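Local coordinates for uncharacterized protein Atu2452 (Agrobacterium tumefaciens, PDB 2R8B) that is of unknown function but, as an alpha/beta-hydrolase related to dienelactone hydrolases, probably acts as a serine hydrolase, at residues L67-G72 against S93-V98; V170-L175 against H230-G235. All coordinates share one frame; numbering follows the deposited sequence.

Both contacts involve the C-terminal ends of parallel strands of one sheet, the edge where alpha/beta-hydrolases carry their active site. Interaction 1 joins the ends of strands 64-68 and 90-94 and the loops that follow; interaction 2 joins the end of strand 168-172 to the loop that brings in His230, the likely catalytic histidine. Their centres are 15 Å apart, and their nearest atoms come within about 6 Å without touching. Strand 143-148 runs between strands 64-68 and 168-172 and leads to the probable nucleophile elbow around Ser149. Leu68 of interaction 1 and His230 of interaction 2 both touch residues of that elbow, so the contacts flank it.

Interaction 1: residues L67-G72 against S93-V98; sequences LLHGTG and SPVGDV
The one polar link across this contact runs from the side chain of His69 to the backbone at Pro94. His69 ND1 donates to Pro94 O over 3.3 Å, a weak bond bent to 130° at the hydrogen. With chi1 at 63°, CG sits between the backbone N and the carbonyl carbon, which turns the imidazole toward segment 93-98. The ring presents its edge to that backbone, with Pro94 O and Val95 CA close to the ring plane; His69 CE1 lies 3.4 Å from Val95 CA. Phe106 also meets this ring.

The two segments take in residues of neighbouring parallel strands, 64-68 and 90-94, joined through helix 75-85 in a beta-alpha-beta unit of the alpha/beta-hydrolase fold. Toward their C-terminal ends the segments move apart, from 5.2 Å between Leu67 CA and Ser93 CA to 7.3 Å between His69 CA and Val95 CA, and the imidazole bridges the wider part.

Apolar contact comes from Leu68, whose CD2 branch reaches Pro94 CG at 3.7 Å and crosses the pyrrolidine ring at a slant. Met127 of helix 117-138 touches both side chains. Pro94 CD also lies against the strand backbone, 3.3 Å from Leu67 O; the Ser93 hydroxyl hydrogen-bonds to Glu75 O.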
ATOM      1  N   LEU A  67       1.495  -6.564   0.747  1.00 55.79           N
ATOM      2  CA  LEU A  67       0.244  -6.281   0.031  1.00 56.27           C
ATOM      3  C   LEU A  67      -0.869  -6.186   1.019  1.00 56.58           C
ATOM      4  O   LEU A  67      -1.025  -7.044   1.882  1.00 57.59           O
ATOM      5  CB  LEU A  67      -0.116  -7.357  -0.973  1.00 56.59           C
ATOM      6  CG  LEU A  67       0.924  -7.879  -1.961  1.00 58.30           C
ATOM      7  CD1 LEU A  67       1.562  -9.111  -1.371  1.00 57.80           C
ATOM      8  CD2 LEU A  67       0.234  -8.211  -3.273  1.00 59.58           C
ATOM      9  N   LEU A  68      -1.674  -5.147   0.851  1.00 56.92           N
ATOM     10  CA  LEU A  68      -2.637  -4.734   1.828  1.00 56.31           C
ATOM     11  C   LEU A  68      -4.060  -4.669   1.228  1.00 56.48           C
ATOM     12  O   LEU A  68      -4.347  -3.824   0.383  1.00 56.88           O
ATOM     13  CB  LEU A  68      -2.161  -3.382   2.339  1.00 56.67           C
ATOM     14  CG  LEU A  68      -0.713  -3.452   2.819  1.00 55.16           C
ATOM     15  CD1 LEU A  68      -0.124  -2.087   3.056  1.00 56.60           C
ATOM     16  CD2 LEU A  68      -0.685  -4.238   4.077  1.00 55.59           C
ATOM     17  N   HIS A  69      -4.935  -5.564   1.681  1.00 56.43           N
ATOM     18  CA  HIS A  69      -6.276  -5.722   1.143  1.00 56.76           C
ATOM     19  C   HIS A  69      -7.135  -4.471   1.349  1.00 57.35           C
ATOM     20  O   HIS A  69      -6.804  -3.628   2.174  1.00 57.30           O
ATOM     21  CB  HIS A  69      -6.964  -6.894   1.827  1.00 56.54           C
ATOM     22  CG  HIS A  69      -7.154  -6.697   3.295  1.00 56.67           C
ATOM     23  ND1 HIS A  69      -6.320  -7.264   4.237  1.00 57.99           N
ATOM     24  CD2 HIS A  69      -8.073  -5.987   3.988  1.00 55.84           C
ATOM     25  CE1 HIS A  69      -6.717  -6.911   5.446  1.00 56.68           C
ATOM     26  NE2 HIS A  69      -7.778  -6.134   5.323  1.00 56.72           N
ATOM     27  N   GLY A  70      -8.239  -4.371   0.601  1.00 57.54           N
ATOM     28  CA  GLY A  70      -9.227  -3.332   0.820  1.00 58.22           C
ATOM     29  C   GLY A  70     -10.090  -3.665   2.027  1.00 58.64           C
ATOM     30  O   GLY A  70      -9.986  -4.757   2.599  1.00 59.71           O
ATOM     31  N   THR A  71     -10.926  -2.723   2.424  1.00 58.01           N
ATOM     32  CA  THR A  71     -11.949  -2.947   3.413  1.00 58.48           C
ATOM     33  C   THR A  71     -12.728  -4.225   3.030  1.00 59.04           C
ATOM     34  O   THR A  71     -13.137  -4.392   1.860  1.00 59.38           O
ATOM     35  CB  THR A  71     -12.955  -1.728   3.471  1.00 58.30           C
ATOM     36  OG1 THR A  71     -12.313  -0.512   2.996  1.00 61.00           O
ATOM     37  CG2 THR A  71     -13.543  -1.545   4.863  1.00 55.90           C
ATOM     38  N   GLY A  72     -12.925  -5.123   3.999  1.00 58.59           N
ATOM     39  CA  GLY A  72     -13.752  -6.286   3.776  1.00 58.52           C
ATOM     40  C   GLY A  72     -12.973  -7.482   3.273  1.00 58.86           C
ATOM     41  O   GLY A  72     -13.459  -8.594   3.353  1.00 58.74           O
ATOM     42  N   SER A  93       1.550 -10.815   3.491  1.00 55.72           N
ATOM     43  CA  SER A  93       0.187 -10.316   3.306  1.00 55.27           C
ATOM     44  C   SER A  93      -0.669 -10.452   4.572  1.00 55.15           C
ATOM     45  O   SER A  93      -1.165 -11.537   4.888  1.00 55.34           O
ATOM     46  CB  SER A  93      -0.461 -10.988   2.094  1.00 55.21           C
ATOM     47  OG  SER A  93      -1.862 -11.013   2.223  1.00 54.57           O
ATOM     48  N   PRO A  94      -0.821  -9.338   5.304  1.00 54.76           N
ATOM     49  CA  PRO A  94      -1.512  -9.309   6.577  1.00 55.01           C
ATOM     50  C   PRO A  94      -2.990  -9.041   6.418  1.00 55.67           C
ATOM     51  O   PRO A  94      -3.411  -8.365   5.437  1.00 56.36           O
ATOM     52  CB  PRO A  94      -0.871  -8.117   7.290  1.00 55.01           C
ATOM     53  CG  PRO A  94      -0.272  -7.265   6.183  1.00 54.29           C
ATOM     54  CD  PRO A  94      -0.325  -8.005   4.912  1.00 54.17           C
ATOM     55  N   VAL A  95      -3.767  -9.548   7.373  1.00 55.90           N
ATOM     56  CA  VAL A  95      -5.165  -9.128   7.547  1.00 56.54           C
ATOM     57  C   VAL A  95      -5.150  -7.936   8.497  1.00 57.12           C
ATOM     58  O   VAL A  95      -4.430  -7.969   9.494  1.00 57.77           O
ATOM     59  CB  VAL A  95      -6.051 -10.269   8.131  1.00 56.57           C
ATOM     60  CG1 VAL A  95      -5.507 -10.747   9.503  1.00 56.40           C
ATOM     61  CG2 VAL A  95      -7.544  -9.865   8.179  1.00 54.55           C
ATOM     62  N   GLY A  96      -5.907  -6.889   8.187  1.00 57.10           N
ATOM     63  CA  GLY A  96      -5.997  -5.725   9.071  1.00 57.74           C
ATOM     64  C   GLY A  96      -6.518  -6.011  10.477  1.00 57.94           C
ATOM     65  O   GLY A  96      -7.171  -7.019  10.727  1.00 57.33           O
ATOM     66  N   ASP A  97      -6.233  -5.106  11.396  1.00 58.74           N
ATOM     67  CA  ASP A  97      -6.479  -5.360  12.804  1.00 59.64           C
ATOM     68  C   ASP A  97      -7.690  -4.645  13.348  1.00 59.93           C
ATOM     69  O   ASP A  97      -7.922  -4.661  14.552  1.00 60.24           O
ATOM     70  CB  ASP A  97      -5.254  -4.976  13.625  1.00 60.18           C
ATOM     71  CG  ASP A  97      -4.821  -3.538  13.405  1.00 63.21           C
ATOM     72  OD1 ASP A  97      -3.846  -3.115  14.066  1.00 66.57           O
ATOM     73  OD2 ASP A  97      -5.433  -2.831  12.570  1.00 68.12           O
ATOM     74  N   VAL A  98      -8.453  -4.001  12.474  1.00 60.34           N
ATOM     75  CA  VAL A  98      -9.704  -3.374  12.888  1.00 60.53           C
ATOM     76  C   VAL A  98     -10.837  -4.147  12.219  1.00 60.85           C
ATOM     77  O   VAL A  98     -10.734  -4.522  11.056  1.00 61.27           O
ATOM     78  CB  VAL A  98      -9.747  -1.871  12.494  1.00 60.60           C
ATOM     79  CG1 VAL A  98     -10.940  -1.181  13.142  1.00 60.78           C
ATOM     80  CG2 VAL A  98      -8.441  -1.168  12.866  1.00 59.50           C
TER

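Interaction 2: residues V170-L175 against H230-G235; sequences VLMHPL and HEIRSG
His173 carries this contact, its side chain lying against the backbone of His230 and Glu231 just beyond the end of strand 168-172. Its CB starts beside the other imidazole, 4.0 Å from His230 CE1. From there chi1 of -62° sets CG anti to the carbonyl carbon and brings the ring against the backbone of His230 and Glu231. The carbonyl oxygen of His230 stands over one face: His230 O is 3.7 Å above the ring plane, over its centre. On one side of the ring His173 ND1 hydrogen-bonds to Asp199 OD2, the same oxygen that takes the bond from His230 ND1. His173 CE1 is 3.3 Å from Glu231 O. At the far end His173 NE2 lies 3.1 Å from Glu231 O and hydrogen-bonds to Glu236 OE1. Partners at both nitrogens thus fix the rotation of the imidazole.

The two histidine rings are oblique to each other, centroids 5.5 Å apart and planes at 75°. Ser149, His230 and Asp199 are arranged as in a Ser-His-Asp catalytic triad and probably form one, with a weak hydrogen bond between His230 NE2 and Ser149 OG. His173 therefore looks like a second-shell residue, its ND1 sharing Asp199 OD2 with His230 ND1.

Further along, the methyl of selenomethionine Met172, CE, meets Ile232 CG2 at 4.3 Å. Within the loop, Arg233 grips Glu231 side-on in a salt bridge: Arg233 NE to Glu231 OE1 is 2.7 Å and Arg233 NH2 bonds to the same oxygen, which lies close to the guanidinium plane.

Arg233 is the N-cap residue of helix 234-244, and Met172 packs against Glu236 and Val240 of that helix. Strand 168-172 lies between strands 143-148 and 190-196, with Phe148 of the former touching Met172 and Ile232, and Thr194 of the latter touching Met172 and His173.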
ATOM      1  N   VAL A 170       2.489   0.544  -5.142  1.00 53.34           N
ATOM      2  CA  VAL A 170       1.374   0.818  -6.013  1.00 52.96           C
ATOM      3  C   VAL A 170       0.139   1.102  -5.205  1.00 53.65           C
ATOM      4  O   VAL A 170      -0.212   0.353  -4.290  1.00 53.92           O
ATOM      5  CB  VAL A 170       1.215  -0.175  -7.191  1.00 53.59           C
ATOM      6  CG1 VAL A 170       2.244  -1.279  -7.146  1.00 51.10           C
ATOM      7  CG2 VAL A 170      -0.193  -0.683  -7.312  1.00 52.49           C
ATOM      8  N   LEU A 171      -0.471   2.251  -5.474  1.00 53.35           N
ATOM      9  CA  LEU A 171      -1.661   2.639  -4.742  1.00 52.65           C
ATOM     10  C   LEU A 171      -2.901   2.454  -5.595  1.00 52.32           C
ATOM     11  O   LEU A 171      -3.086   3.135  -6.594  1.00 52.67           O
ATOM     12  CB  LEU A 171      -1.528   4.073  -4.283  1.00 52.68           C
ATOM     13  CG  LEU A 171      -0.231   4.375  -3.517  1.00 52.34           C
ATOM     14  CD1 LEU A 171      -0.147   5.852  -3.230  1.00 45.42           C
ATOM     15  CD2 LEU A 171      -0.108   3.589  -2.220  1.00 51.83           C
HETATM   16  N   MSE A 172      -3.749   1.509  -5.232  1.00 51.81           N
HETATM   17  CA  MSE A 172      -4.933   1.289  -6.037  1.00 51.57           C
HETATM   18  C   MSE A 172      -6.137   1.985  -5.439  1.00 51.00           C
HETATM   19  O   MSE A 172      -6.641   1.597  -4.397  1.00 51.06           O
HETATM   20  CB  MSE A 172      -5.119  -0.210  -6.240  1.00 51.87           C
HETATM   21  CG  MSE A 172      -3.867  -0.774  -6.852  1.00 51.22           C
HETATM   22 SE   MSE A 172      -4.066  -2.591  -7.389  0.60 53.42          SE
HETATM   23  CE  MSE A 172      -4.541  -2.370  -9.302  1.00 55.02           C
ATOM     24  N   HIS A 173      -6.570   3.060  -6.091  1.00 50.52           N
ATOM     25  CA  HIS A 173      -7.693   3.797  -5.623  1.00 49.81           C
ATOM     26  C   HIS A 173      -7.429   4.246  -4.186  1.00 50.33           C
ATOM     27  O   HIS A 173      -8.126   3.824  -3.289  1.00 51.05           O
ATOM     28  CB  HIS A 173      -8.959   2.942  -5.712  1.00 48.66           C
ATOM     29  CG  HIS A 173      -9.310   2.541  -7.112  1.00 50.43           C
ATOM     30  ND1 HIS A 173     -10.313   3.148  -7.840  1.00 51.79           N
ATOM     31  CD2 HIS A 173      -8.784   1.598  -7.926  1.00 52.55           C
ATOM     32  CE1 HIS A 173     -10.385   2.605  -9.040  1.00 51.98           C
ATOM     33  NE2 HIS A 173      -9.466   1.660  -9.117  1.00 53.98           N
ATOM     34  N   PRO A 174      -6.401   5.084  -3.967  1.00 50.37           N
ATOM     35  CA  PRO A 174      -6.217   5.719  -2.669  1.00 51.35           C
ATOM     36  C   PRO A 174      -7.221   6.829  -2.437  1.00 52.84           C
ATOM     37  O   PRO A 174      -7.848   7.319  -3.397  1.00 55.08           O
ATOM     38  CB  PRO A 174      -4.848   6.370  -2.806  1.00 50.86           C
ATOM     39  CG  PRO A 174      -4.794   6.720  -4.248  1.00 49.66           C
ATOM     40  CD  PRO A 174      -5.347   5.502  -4.905  1.00 49.90           C
ATOM     41  N   LEU A 175      -7.342   7.244  -1.176  1.00 53.76           N
ATOM     42  CA  LEU A 175      -8.181   8.374  -0.748  1.00 54.61           C
ATOM     43  C   LEU A 175      -7.376   9.000   0.373  1.00 54.87           C
ATOM     44  O   LEU A 175      -7.265   8.408   1.434  1.00 55.93           O
ATOM     45  CB  LEU A 175      -9.477   7.848  -0.140  1.00 53.71           C
ATOM     46  CG  LEU A 175     -10.681   8.751   0.117  1.00 54.64           C
ATOM     47  CD1 LEU A 175     -11.428   8.311   1.393  1.00 54.99           C
ATOM     48  CD2 LEU A 175     -10.355  10.209   0.159  1.00 50.12           C
ATOM     49  N   HIS A 230     -14.936   2.635  -8.371  1.00 47.57           N
ATOM     50  CA  HIS A 230     -14.005   2.058  -7.398  1.00 47.11           C
ATOM     51  C   HIS A 230     -13.446   0.704  -7.840  1.00 48.04           C
ATOM     52  O   HIS A 230     -12.534   0.130  -7.184  1.00 49.14           O
ATOM     53  CB  HIS A 230     -14.737   1.857  -6.075  1.00 45.91           C
ATOM     54  CG  HIS A 230     -13.831   1.804  -4.885  1.00 46.07           C
ATOM     55  ND1 HIS A 230     -12.866   2.768  -4.632  1.00 49.48           N
ATOM     56  CD2 HIS A 230     -13.763   0.929  -3.856  1.00 43.55           C
ATOM     57  CE1 HIS A 230     -12.250   2.491  -3.496  1.00 45.96           C
ATOM     58  NE2 HIS A 230     -12.767   1.373  -3.012  1.00 46.73           N
ATOM     59  N   GLU A 231     -13.999   0.160  -8.921  1.00 48.08           N
ATOM     60  CA  GLU A 231     -13.544  -1.136  -9.433  1.00 48.17           C
ATOM     61  C   GLU A 231     -12.123  -1.056  -9.986  1.00 48.60           C
ATOM     62  O   GLU A 231     -11.696  -0.029 -10.565  1.00 49.08           O
ATOM     63  CB  GLU A 231     -14.501  -1.687 -10.495  1.00 47.69           C
ATOM     64  CG  GLU A 231     -14.253  -1.217 -11.952  1.00 49.65           C
ATOM     65  CD  GLU A 231     -14.876   0.150 -12.302  1.00 49.65           C
ATOM     66  OE1 GLU A 231     -14.894   0.505 -13.500  1.00 51.04           O
ATOM     67  OE2 GLU A 231     -15.371   0.854 -11.401  1.00 48.70           O
ATOM     68  N   ILE A 232     -11.382  -2.133  -9.766  1.00 49.28           N
ATOM     69  CA  ILE A 232     -10.121  -2.362 -10.452  1.00 49.53           C
ATOM     70  C   ILE A 232     -10.417  -2.847 -11.870  1.00 49.97           C
ATOM     71  O   ILE A 232     -11.050  -3.909 -12.004  1.00 50.56           O
ATOM     72  CB  ILE A 232      -9.355  -3.441  -9.725  1.00 49.24           C
ATOM     73  CG1 ILE A 232      -8.779  -2.880  -8.440  1.00 49.66           C
ATOM     74  CG2 ILE A 232      -8.263  -4.054 -10.613  1.00 48.37           C
ATOM     75  CD1 ILE A 232      -8.215  -3.988  -7.586  1.00 52.80           C
ATOM     76  N   ARG A 233     -10.003  -2.086 -12.907  1.00 49.76           N
ATOM     77  CA  ARG A 233     -10.057  -2.571 -14.314  1.00 49.76           C
ATOM     78  C   ARG A 233      -8.843  -3.417 -14.719  1.00 49.83           C
ATOM     79  O   ARG A 233      -7.752  -3.282 -14.151  1.00 48.75           O
ATOM     80  CB  ARG A 233     -10.300  -1.450 -15.326  1.00 49.21           C
ATOM     81  CG  ARG A 233     -11.648  -0.846 -15.106  1.00 51.36           C
ATOM     82  CD  ARG A 233     -12.280  -0.164 -16.323  1.00 51.42           C
ATOM     83  NE  ARG A 233     -13.534   0.429 -15.868  1.00 49.87           N
ATOM     84  CZ  ARG A 233     -14.445   0.998 -16.638  1.00 48.74           C
ATOM     85  NH1 ARG A 233     -14.266   1.057 -17.936  1.00 50.81           N
ATOM     86  NH2 ARG A 233     -15.532   1.512 -16.091  1.00 47.55           N
ATOM     87  N   SER A 234      -9.053  -4.289 -15.709  1.00 50.25           N
ATOM     88  CA  SER A 234      -7.987  -5.129 -16.183  1.00 51.06           C
ATOM     89  C   SER A 234      -6.834  -4.245 -16.631  1.00 50.77           C
ATOM     90  O   SER A 234      -5.665  -4.619 -16.456  1.00 51.05           O
ATOM     91  CB  SER A 234      -8.457  -6.061 -17.297  1.00 51.29           C
ATOM     92  OG  SER A 234      -8.267  -5.465 -18.559  1.00 54.70           O
ATOM     93  N   GLY A 235      -7.163  -3.064 -17.156  1.00 50.00           N
ATOM     94  CA  GLY A 235      -6.159  -2.060 -17.492  1.00 49.87           C
ATOM     95  C   GLY A 235      -5.247  -1.649 -16.343  1.00 50.12           C
ATOM     96  O   GLY A 235      -4.055  -1.397 -16.560  1.00 49.28           O
TER